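Local coordinates for beta-glucanase (Podospora anserina, PDB 4LE4), which probably hydrolyses beta-glucans as a family GH131 glycoside hydrolase, and was crystallised with the cellulose fragment cellotriose, at residues A[5-9]-A[28-32]; A[33-38]-A[69-73]; A[63-67]-A[77-81]; A[112-116]-A[218-224]. One frame throughout, in Å; residues are numbered along the deposited sequence.

Contact 1 of 4, residues A[5-9]-A[28-32]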
# COMPACT_ATOMS: atom_id res chain seq x y z
N TRP A 5 4.16 13.49 5.47
CA TRP A 5 2.78 13.37 5.04
C TRP A 5 2.14 12.22 5.83
O TRP A 5 2.75 11.17 6.04
CB TRP A 5 2.70 13.11 3.53
CG TRP A 5 1.34 12.66 3.06
CD1 TRP A 5 0.28 13.44 2.70
CD2 TRP A 5 0.91 11.30 2.89
NE1 TRP A 5 -0.78 12.66 2.29
CE2 TRP A 5 -0.42 11.33 2.41
CE3 TRP A 5 1.53 10.05 3.09
CZ2 TRP A 5 -1.16 10.16 2.12
CZ3 TRP A 5 0.78 8.86 2.80
CH2 TRP A 5 -0.54 8.94 2.32
N ASP A 6 0.92 12.47 6.30
CA ASP A 6 0.18 11.51 7.11
C ASP A 6 -1.03 10.95 6.35
O ASP A 6 -1.98 11.68 6.02
CB ASP A 6 -0.31 12.21 8.38
CG ASP A 6 -0.62 11.24 9.49
OD1 ASP A 6 -1.09 10.11 9.18
OD2 ASP A 6 -0.44 11.61 10.68
N GLY A 7 -1.01 9.64 6.10
CA GLY A 7 -2.11 9.06 5.39
C GLY A 7 -2.87 8.09 6.26
O GLY A 7 -3.49 7.16 5.75
N ARG A 8 -2.86 8.32 7.57
CA ARG A 8 -3.54 7.41 8.47
C ARG A 8 -5.03 7.59 8.67
O ARG A 8 -5.62 6.84 9.43
CB ARG A 8 -2.80 7.40 9.80
CG ARG A 8 -1.45 6.72 9.63
CD ARG A 8 -0.61 6.78 10.85
NE ARG A 8 -0.23 8.14 11.25
CZ ARG A 8 0.48 8.40 12.34
NH1 ARG A 8 0.80 9.65 12.65
NH2 ARG A 8 0.87 7.40 13.13
N PHE A 9 -5.60 8.58 7.97
CA PHE A 9 -7.03 8.92 7.94
C PHE A 9 -7.54 9.51 9.27
O PHE A 9 -8.74 9.66 9.45
CB PHE A 9 -7.88 7.68 7.62
CG PHE A 9 -7.46 6.92 6.37
CD1 PHE A 9 -7.77 7.40 5.11
CD2 PHE A 9 -6.79 5.71 6.47
CE1 PHE A 9 -7.42 6.68 3.95
CE2 PHE A 9 -6.44 4.98 5.31
CZ PHE A 9 -6.76 5.48 4.06
N GLY A 28 -7.38 17.83 1.46
CA GLY A 28 -7.27 16.59 2.20
C GLY A 28 -5.94 15.89 1.95
O GLY A 28 -5.11 16.39 1.20
N PRO A 29 -5.74 14.72 2.56
CA PRO A 29 -4.49 13.96 2.40
C PRO A 29 -4.34 13.02 1.21
O PRO A 29 -3.23 12.53 0.95
CB PRO A 29 -4.44 13.17 3.69
CG PRO A 29 -5.90 12.79 3.86
CD PRO A 29 -6.62 14.10 3.55
N TYR A 30 -5.44 12.76 0.51
CA TYR A 30 -5.41 11.81 -0.61
C TYR A 30 -6.12 12.22 -1.87
O TYR A 30 -7.24 12.73 -1.82
CB TYR A 30 -6.06 10.48 -0.19
CG TYR A 30 -5.24 9.56 0.70
CD1 TYR A 30 -4.14 8.86 0.20
CD2 TYR A 30 -5.62 9.34 2.02
CE1 TYR A 30 -3.43 7.96 1.00
CE2 TYR A 30 -4.92 8.44 2.85
CZ TYR A 30 -3.83 7.75 2.32
OH TYR A 30 -3.17 6.84 3.10
N GLN A 31 -5.49 11.96 -3.01
CA GLN A 31 -6.14 12.20 -4.28
C GLN A 31 -6.99 10.93 -4.50
O GLN A 31 -6.48 9.78 -4.39
CB GLN A 31 -5.13 12.34 -5.41
CG GLN A 31 -3.98 13.27 -5.12
CD GLN A 31 -3.18 13.58 -6.37
OE1 GLN A 31 -3.03 12.72 -7.25
NE2 GLN A 31 -2.65 14.81 -6.46
N TYR A 32 -8.25 11.11 -4.85
CA TYR A 32 -9.13 9.98 -5.08
C TYR A 32 -9.72 10.06 -6.49
O TYR A 32 -10.64 10.84 -6.75
CB TYR A 32 -10.22 9.97 -4.00
CG TYR A 32 -11.17 8.80 -4.16
CD1 TYR A 32 -10.69 7.50 -4.10
CD2 TYR A 32 -12.51 9.01 -4.42
CE1 TYR A 32 -11.55 6.40 -4.32
CE2 TYR A 32 -13.38 7.92 -4.64
CZ TYR A 32 -12.89 6.63 -4.59
OH TYR A 32 -13.71 5.56 -4.83
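Trp5 and Tyr30 meet as an offset T-shaped pair. The six-membered ring of Trp5 turns its edge to one face of Tyr30, with planes at 87° and centroids 5.0 Å apart. Closest is Trp5 CH2, 3.3 Å from Tyr30 CE1. Trp5 has CG anti to the backbone N (chi1 167°), which carries the indole across to segment 28-32. There its NE1 donates to Pro29 O at 2.8 Å, in the carbonyl plane and on a lone pair. The bond is bent, with 144° at the hydrogen. Phe9 completes the aromatic cluster: its CE1 lies 3.2 Å from Tyr30 CE2, but the two rings are roughly parallel and displaced, with little face-to-face overlap. The Tyr30 hydroxyl donates to Gly7 O at 2.7 Å, also on a lone pair.

This is the dense, buried part. Strand 222-233 adds Val229, which touches both Trp5 and Tyr30. Pro29 and Asp6 are looser and partly exposed. Pro29 CB lies 3.7 Å from Asp6 O, and Asp6 leaves the backbone away from segment 28-32. Its carboxylate is gripped side-on by Arg8, itself buried, and OD1 takes the Arg8 backbone N in an Asx turn.

The contact joins strands 2-6 and 30-34, which belong to the two different sheets of this concanavalin-clan fold. Trp5 NE1 and Tyr30 OH are buried among aromatic rings, and each is satisfied by a backbone carbonyl of the other segment.

Contact 2 of 4, residues A[33-38]-A[69-73]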
# COMPACT_ATOMS: atom_id res chain seq x y z
N TYR A 33 -9.13 9.30 -7.42
CA TYR A 33 -9.64 9.28 -8.79
C TYR A 33 -9.43 7.97 -9.52
O TYR A 33 -10.14 7.70 -10.48
CB TYR A 33 -9.09 10.45 -9.62
CG TYR A 33 -7.59 10.39 -9.87
CD1 TYR A 33 -6.69 10.95 -8.97
CD2 TYR A 33 -7.09 9.82 -11.04
CE1 TYR A 33 -5.33 10.96 -9.21
CE2 TYR A 33 -5.72 9.82 -11.30
CZ TYR A 33 -4.85 10.39 -10.38
OH TYR A 33 -3.48 10.36 -10.60
N ILE A 34 -8.49 7.13 -9.04
CA ILE A 34 -8.23 5.83 -9.68
C ILE A 34 -9.14 4.80 -9.02
O ILE A 34 -8.79 4.14 -8.03
CB ILE A 34 -6.74 5.44 -9.53
CG1 ILE A 34 -5.89 6.56 -10.16
CG2 ILE A 34 -6.45 4.07 -10.22
CD1 ILE A 34 -4.38 6.35 -10.07
N HIS A 35 -10.34 4.70 -9.57
CA HIS A 35 -11.35 3.79 -9.05
C HIS A 35 -12.36 3.56 -10.17
O HIS A 35 -12.35 4.28 -11.18
CB HIS A 35 -12.05 4.40 -7.82
CG HIS A 35 -12.67 5.75 -8.07
ND1 HIS A 35 -13.83 5.93 -8.78
CD2 HIS A 35 -12.27 7.00 -7.69
CE1 HIS A 35 -14.13 7.21 -8.84
NE2 HIS A 35 -13.20 7.88 -8.19
N GLY A 36 -13.24 2.60 -9.96
CA GLY A 36 -14.26 2.29 -10.94
C GLY A 36 -15.46 3.21 -10.92
O GLY A 36 -15.44 4.27 -10.29
N SER A 37 -16.53 2.77 -11.57
CA SER A 37 -17.75 3.55 -11.71
C SER A 37 -18.67 3.64 -10.48
O SER A 37 -19.58 4.46 -10.48
CB SER A 37 -18.53 3.01 -12.92
OG SER A 37 -18.95 1.67 -12.71
N SER A 38 -18.46 2.82 -9.46
CA SER A 38 -19.32 2.89 -8.27
C SER A 38 -18.89 3.99 -7.29
O SER A 38 -17.85 4.62 -7.46
CB SER A 38 -19.31 1.55 -7.52
OG SER A 38 -19.71 0.48 -8.36
N THR A 69 -16.84 -3.86 -10.57
CA THR A 69 -16.84 -2.55 -11.23
C THR A 69 -15.53 -1.76 -11.05
O THR A 69 -15.43 -0.62 -11.49
CB THR A 69 -17.94 -1.67 -10.65
OG1 THR A 69 -17.59 -1.33 -9.30
CG2 THR A 69 -19.28 -2.45 -10.61
N ALA A 70 -14.55 -2.38 -10.40
CA ALA A 70 -13.29 -1.71 -10.11
C ALA A 70 -12.34 -1.55 -11.30
O ALA A 70 -11.19 -1.98 -11.23
CB ALA A 70 -12.59 -2.42 -8.97
N TYR A 71 -12.84 -0.92 -12.36
CA TYR A 71 -12.04 -0.69 -13.57
C TYR A 71 -11.98 0.80 -13.82
O TYR A 71 -13.02 1.46 -13.86
CB TYR A 71 -12.68 -1.41 -14.76
CG TYR A 71 -12.54 -2.91 -14.69
CD1 TYR A 71 -11.41 -3.54 -15.21
CD2 TYR A 71 -13.50 -3.68 -14.05
CE1 TYR A 71 -11.24 -4.90 -15.10
CE2 TYR A 71 -13.33 -5.05 -13.93
CZ TYR A 71 -12.19 -5.65 -14.46
OH TYR A 71 -12.00 -6.99 -14.31
N TRP A 72 -10.77 1.33 -13.99
CA TRP A 72 -10.58 2.76 -14.21
C TRP A 72 -10.14 3.09 -15.64
O TRP A 72 -9.30 2.41 -16.21
CB TRP A 72 -9.50 3.30 -13.25
CG TRP A 72 -9.18 4.77 -13.41
CD1 TRP A 72 -10.04 5.83 -13.21
CD2 TRP A 72 -7.92 5.34 -13.79
NE1 TRP A 72 -9.37 7.02 -13.45
CE2 TRP A 72 -8.08 6.74 -13.81
CE3 TRP A 72 -6.67 4.79 -14.13
CZ2 TRP A 72 -7.03 7.61 -14.16
CZ3 TRP A 72 -5.63 5.65 -14.47
CH2 TRP A 72 -5.81 7.04 -14.48
N ASN A 73 -10.73 4.14 -16.20
CA ASN A 73 -10.34 4.63 -17.52
C ASN A 73 -10.34 3.57 -18.62
O ASN A 73 -9.43 3.52 -19.43
CB ASN A 73 -8.93 5.22 -17.39
CG ASN A 73 -8.58 6.18 -18.51
OD1 ASN A 73 -7.43 6.59 -18.64
ND2 ASN A 73 -9.56 6.55 -19.31
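The two segments come closest at Gly36 and Ala70, whose CA atoms are 4.2 Å apart. They lie at the edge of the beta-sandwich. Segment 33-38 begins in the weakly bonded end of strand 30-34 and leaves it as a loop. Segment 69-73 has no regular structure and belongs to the connection between strands 61-66 and 78-84. Inverse gamma turns are centred on Ile34 and Ala70. Gly36 CA makes two CA-H...O contacts, to Thr69 O at 3.2 Å and to Tyr71 O at 3.3 Å.

Trp72 carries most of the side-chain contact. With chi1 at 178° the indole swings off the backbone N side and lies against Tyr33 and Ile34. Ile34 CA sits over the five-membered ring, 3.9 Å from its centroid and 7° off the normal, a CH-pi contact. Ile34 CG1 lies over the same face, and Asn73 CB covers the opposite one. Trp72 CZ2 lies at the edge of the Tyr33 ring, the two rings meeting obliquely at 64°. His35 ND1 donates to Gly36 O within the same segment, in the ring plane and on a carbonyl lone pair. Thr69 OG1 is hydrogen-bonded to Asp67 OD1 and Tyr43 OH. Ser38 OG lies 2.9 Å from Thr69 OG1, a further hydrogen bond that is not settled.

Contact 3 of 4, residues A[63-67]-A[77-81]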
# COMPACT_ATOMS: atom_id res chain seq x y z
N LYS A 63 -10.55 -0.65 4.55
CA LYS A 63 -10.72 -1.87 3.77
C LYS A 63 -10.81 -1.34 2.34
O LYS A 63 -11.66 -0.51 2.03
CB LYS A 63 -12.03 -2.58 4.13
CG LYS A 63 -12.26 -3.82 3.24
CD LYS A 63 -13.43 -4.65 3.78
CE LYS A 63 -14.70 -3.90 3.77
NZ LYS A 63 -15.81 -4.83 4.22
N ILE A 64 -9.89 -1.80 1.49
CA ILE A 64 -9.86 -1.41 0.09
C ILE A 64 -10.36 -2.64 -0.67
O ILE A 64 -9.87 -3.75 -0.49
CB ILE A 64 -8.43 -0.98 -0.34
CG1 ILE A 64 -8.15 0.39 0.29
CG2 ILE A 64 -8.34 -0.87 -1.87
CD1 ILE A 64 -6.78 0.99 -0.02
N THR A 65 -11.36 -2.41 -1.49
CA THR A 65 -12.03 -3.49 -2.22
C THR A 65 -12.00 -3.42 -3.74
O THR A 65 -12.18 -2.37 -4.33
CB THR A 65 -13.52 -3.50 -1.80
OG1 THR A 65 -13.60 -3.79 -0.39
CG2 THR A 65 -14.32 -4.52 -2.59
N LEU A 66 -11.79 -4.57 -4.36
CA LEU A 66 -11.86 -4.66 -5.80
C LEU A 66 -13.13 -5.47 -6.00
O LEU A 66 -13.27 -6.56 -5.41
CB LEU A 66 -10.72 -5.47 -6.38
CG LEU A 66 -9.32 -4.88 -6.23
CD1 LEU A 66 -8.26 -5.84 -6.85
CD2 LEU A 66 -9.32 -3.55 -6.96
N ASP A 67 -14.05 -4.96 -6.80
CA ASP A 67 -15.26 -5.72 -7.08
C ASP A 67 -15.45 -5.77 -8.58
O ASP A 67 -14.53 -5.42 -9.30
CB ASP A 67 -16.49 -5.13 -6.35
CG ASP A 67 -16.94 -3.76 -6.90
OD1 ASP A 67 -16.47 -3.30 -7.96
OD2 ASP A 67 -17.81 -3.15 -6.23
N MET A 77 -7.33 -4.04 -16.17
CA MET A 77 -6.78 -4.42 -14.85
C MET A 77 -7.76 -3.80 -13.82
O MET A 77 -8.29 -2.71 -14.07
CB MET A 77 -5.41 -3.77 -14.56
CG MET A 77 -4.32 -3.89 -15.62
SD MET A 77 -4.19 -2.46 -16.72
CE MET A 77 -3.26 -1.33 -15.82
N ARG A 78 -8.01 -4.47 -12.70
CA ARG A 78 -8.88 -3.90 -11.64
C ARG A 78 -8.00 -3.03 -10.74
O ARG A 78 -6.88 -3.43 -10.41
CB ARG A 78 -9.50 -4.96 -10.74
CG ARG A 78 -10.22 -6.06 -11.45
CD ARG A 78 -10.22 -7.33 -10.55
NE ARG A 78 -11.44 -7.26 -9.82
CZ ARG A 78 -11.89 -8.09 -8.89
NH1 ARG A 78 -11.22 -9.17 -8.46
NH2 ARG A 78 -13.11 -7.84 -8.44
N ARG A 79 -8.50 -1.88 -10.32
CA ARG A 79 -7.72 -0.97 -9.46
C ARG A 79 -8.57 -0.15 -8.51
O ARG A 79 -9.63 0.30 -8.87
CB ARG A 79 -6.95 0.06 -10.32
CG ARG A 79 -6.07 -0.53 -11.41
CD ARG A 79 -5.58 0.56 -12.34
NE ARG A 79 -4.49 1.31 -11.73
CZ ARG A 79 -3.68 2.12 -12.41
NH1 ARG A 79 -3.86 2.30 -13.72
NH2 ARG A 79 -2.71 2.76 -11.77
N THR A 80 -8.05 0.06 -7.31
CA THR A 80 -8.65 0.94 -6.31
C THR A 80 -7.38 1.48 -5.65
O THR A 80 -6.68 0.76 -4.92
CB THR A 80 -9.50 0.22 -5.24
OG1 THR A 80 -10.65 -0.37 -5.85
CG2 THR A 80 -9.96 1.23 -4.21
N GLU A 81 -7.08 2.74 -5.94
CA GLU A 81 -5.84 3.33 -5.43
C GLU A 81 -6.04 4.77 -4.96
O GLU A 81 -6.85 5.49 -5.53
CB GLU A 81 -4.77 3.31 -6.55
CG GLU A 81 -4.43 1.90 -7.03
CD GLU A 81 -3.96 1.86 -8.49
OE1 GLU A 81 -3.36 2.87 -8.97
OE2 GLU A 81 -4.20 0.83 -9.16
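Arg78 lays its guanidinium flat against Leu66. Leu66 CB sits over the centre of one face, 3.8 Å above the plane. The arginine chain is bent at chi3 (93°), which folds the group over the leucine. Its edge then meets Asp67: NH2 donates to Asp67 O at 2.9 Å, nearly straight at 172°. The oxygen lies in the guanidinium plane, yet the donor stands well above the carbonyl plane, not on a lone pair.

Leu66 and Thr80 lie alongside each other, pointing opposite ways. Leu66 CD2 comes 3.6 Å from Thr80 OG1. That hydroxyl donates to Thr65 O at 2.9 Å, again from above the carbonyl plane. Thr80 CG2 meets Ile64 CG2 at 3.5 Å. The threonine is therefore split, with its methyl on isoleucine and its hydroxyl on a carbonyl.

Strands 63-66 and 78-81 run nearly antiparallel, at 158°, but they belong to the two different sheets of the sandwich. Side chains, not backbone bonds, join them here. Arg79 leaves the backbone away from segment 63-67, and its guanidinium grips Glu81 side-on within its own strand.

Arg78 NH1 forms a salt bridge with Glu211 and a hydrogen bond to Ser220 O. The buried charge is thus matched by the carboxylate of Glu211 and by two carbonyls, Asp67 O and Ser220 O.

Contact 4 of 4, residues A[112-116]-A[218-224]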
# COMPACT_ATOMS: atom_id res chain seq x y z
N THR A 112 -4.43 -16.74 -8.18
CA THR A 112 -4.22 -17.06 -9.60
C THR A 112 -3.95 -15.83 -10.45
O THR A 112 -3.68 -15.95 -11.65
CB THR A 112 -5.47 -17.74 -10.19
OG1 THR A 112 -6.63 -16.98 -9.81
CG2 THR A 112 -5.58 -19.17 -9.68
N ARG A 113 -4.01 -14.65 -9.83
CA ARG A 113 -3.80 -13.40 -10.56
C ARG A 113 -2.76 -12.53 -9.91
O ARG A 113 -2.68 -12.46 -8.70
CB ARG A 113 -5.10 -12.61 -10.66
CG ARG A 113 -6.10 -13.32 -11.57
CD ARG A 113 -7.48 -12.72 -11.45
NE ARG A 113 -7.58 -11.40 -12.06
CZ ARG A 113 -8.73 -10.75 -12.14
NH1 ARG A 113 -9.83 -11.31 -11.65
NH2 ARG A 113 -8.80 -9.54 -12.68
N GLU A 114 -1.99 -11.83 -10.74
CA GLU A 114 -0.95 -10.96 -10.19
C GLU A 114 -1.55 -9.68 -9.60
O GLU A 114 -2.43 -9.07 -10.19
CB GLU A 114 0.06 -10.61 -11.29
CG GLU A 114 1.08 -9.53 -10.87
CD GLU A 114 2.15 -9.27 -11.97
OE1 GLU A 114 2.26 -10.06 -12.94
OE2 GLU A 114 2.88 -8.28 -11.84
N HIS A 115 -1.06 -9.30 -8.42
CA HIS A 115 -1.51 -8.06 -7.78
C HIS A 115 -0.25 -7.24 -7.58
O HIS A 115 0.80 -7.81 -7.27
CB HIS A 115 -2.11 -8.31 -6.39
CG HIS A 115 -3.39 -9.09 -6.43
ND1 HIS A 115 -3.44 -10.42 -6.78
CD2 HIS A 115 -4.66 -8.73 -6.13
CE1 HIS A 115 -4.69 -10.85 -6.70
NE2 HIS A 115 -5.45 -9.85 -6.30
N GLN A 116 -0.38 -5.94 -7.80
CA GLN A 116 0.71 -4.98 -7.60
C GLN A 116 0.13 -4.08 -6.50
O GLN A 116 -0.94 -3.53 -6.65
CB GLN A 116 0.98 -4.23 -8.91
CG GLN A 116 1.69 -5.20 -9.91
CD GLN A 116 1.63 -4.75 -11.35
OE1 GLN A 116 1.30 -3.60 -11.64
NE2 GLN A 116 1.95 -5.65 -12.27
N PRO A 218 -12.48 -15.41 -13.41
CA PRO A 218 -13.48 -14.35 -13.26
C PRO A 218 -13.25 -13.54 -12.00
O PRO A 218 -12.64 -14.03 -11.05
CB PRO A 218 -14.78 -15.13 -13.20
CG PRO A 218 -14.40 -16.28 -12.35
CD PRO A 218 -13.02 -16.69 -12.88
N ASP A 219 -13.75 -12.30 -12.02
CA ASP A 219 -13.66 -11.42 -10.87
C ASP A 219 -14.53 -11.91 -9.72
O ASP A 219 -15.64 -12.42 -9.93
CB ASP A 219 -14.14 -9.99 -11.22
CG ASP A 219 -13.23 -9.28 -12.20
OD1 ASP A 219 -12.04 -9.67 -12.29
OD2 ASP A 219 -13.70 -8.34 -12.88
N SER A 220 -14.01 -11.77 -8.51
CA SER A 220 -14.73 -12.06 -7.29
C SER A 220 -14.25 -10.93 -6.38
O SER A 220 -13.16 -10.36 -6.59
CB SER A 220 -14.34 -13.42 -6.69
OG SER A 220 -12.96 -13.48 -6.37
N ASN A 221 -15.05 -10.58 -5.39
CA ASN A 221 -14.66 -9.50 -4.50
C ASN A 221 -13.40 -9.85 -3.74
O ASN A 221 -13.24 -10.97 -3.25
CB ASN A 221 -15.81 -9.19 -3.55
CG ASN A 221 -16.94 -8.42 -4.23
OD1 ASN A 221 -17.02 -8.38 -5.45
ND2 ASN A 221 -17.80 -7.80 -3.44
N GLU A 222 -12.51 -8.87 -3.65
CA GLU A 222 -11.24 -9.02 -2.95
C GLU A 222 -11.07 -7.83 -2.02
O GLU A 222 -11.19 -6.68 -2.46
CB GLU A 222 -10.10 -9.07 -3.95
CG GLU A 222 -10.16 -10.32 -4.82
CD GLU A 222 -9.04 -10.40 -5.84
OE1 GLU A 222 -8.00 -9.76 -5.60
OE2 GLU A 222 -9.21 -11.10 -6.87
N ASP A 223 -10.79 -8.13 -0.76
CA ASP A 223 -10.63 -7.10 0.27
C ASP A 223 -9.18 -7.06 0.79
O ASP A 223 -8.60 -8.09 1.10
CB ASP A 223 -11.55 -7.37 1.47
CG ASP A 223 -13.05 -7.23 1.14
OD1 ASP A 223 -13.41 -6.38 0.28
OD2 ASP A 223 -13.88 -7.94 1.78
N PHE A 224 -8.65 -5.84 0.94
CA PHE A 224 -7.29 -5.63 1.46
C PHE A 224 -7.42 -4.62 2.60
O PHE A 224 -8.09 -3.61 2.44
CB PHE A 224 -6.40 -5.06 0.35
CG PHE A 224 -6.37 -5.92 -0.90
CD1 PHE A 224 -7.41 -5.89 -1.80
CD2 PHE A 224 -5.29 -6.76 -1.14
CE1 PHE A 224 -7.40 -6.70 -2.96
CE2 PHE A 224 -5.25 -7.57 -2.28
CZ PHE A 224 -6.29 -7.54 -3.19
O HOH W 1 -10.40 -14.03 -9.93
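His115 NE2 donates to Glu222 OE1 at 2.6 Å. The bond is short and nearly straight, 167° at the hydrogen. The carboxylate oxygen lies in the imidazole plane and is met on its syn side, while ring and carboxylate planes are turned 44° apart. The two side chains reach toward each other, Glu222 being extended beyond CG. Next to them His115 CD2 lies at the edge of the Phe224 ring, 3.6 Å from Phe224 CZ, the rings being oblique to each other.

Nearer the loops, Arg113 forms a salt bridge with Asp219. NH1 reaches OD1 at 2.8 Å, and NH2 adds a weak bond to the same oxygen. Guanidinium and carboxylate are nearly coplanar, 18° apart. A water accepts from Arg113 NH1 and donates to Pro218 O.

His115 and Glu222 open strands 115-120 and 222-233, one in each sheet of the concanavalin-type beta-sandwich, and the contact links the two sheets. Arg113 and Asp219 lie in the loops just before them.

Around these groups, Arg113 NE donates to Leu212 O, and Tyr71 OH holds the other oxygen of Asp219, OD2. Weaker contacts are His115 ND1 to Arg113 O at 2.9 Å, Ala110 N to Glu222 OE2, and a long ion pair of Glu222 OE2 with Arg78.

Overall arrangement
Contacts 1, 3 and 4 each join the two sheets of one beta-sandwich. Contacts 2, 3 and 4 form a continuous group. The centre of contact 3 is about 8 Å from those of both contact 2 and contact 4. Contacts 2 and 3 are tied by Ala70 O to Arg79 N at 2.8 Å, and by Ile34 O to Glu81 N. Contacts 3 and 4 share the bond of Thr65 OG1 to Asp223 OD1 at 2.7 Å. Contacts 2 and 4 touch through the bond of Tyr71 to Asp219. Contact 1 stands apart, its centre about 17 Å from that of contact 3, 19 Å from contact 2 and 24 Å from contact 4, but it shares strand 30-34 with contact 2.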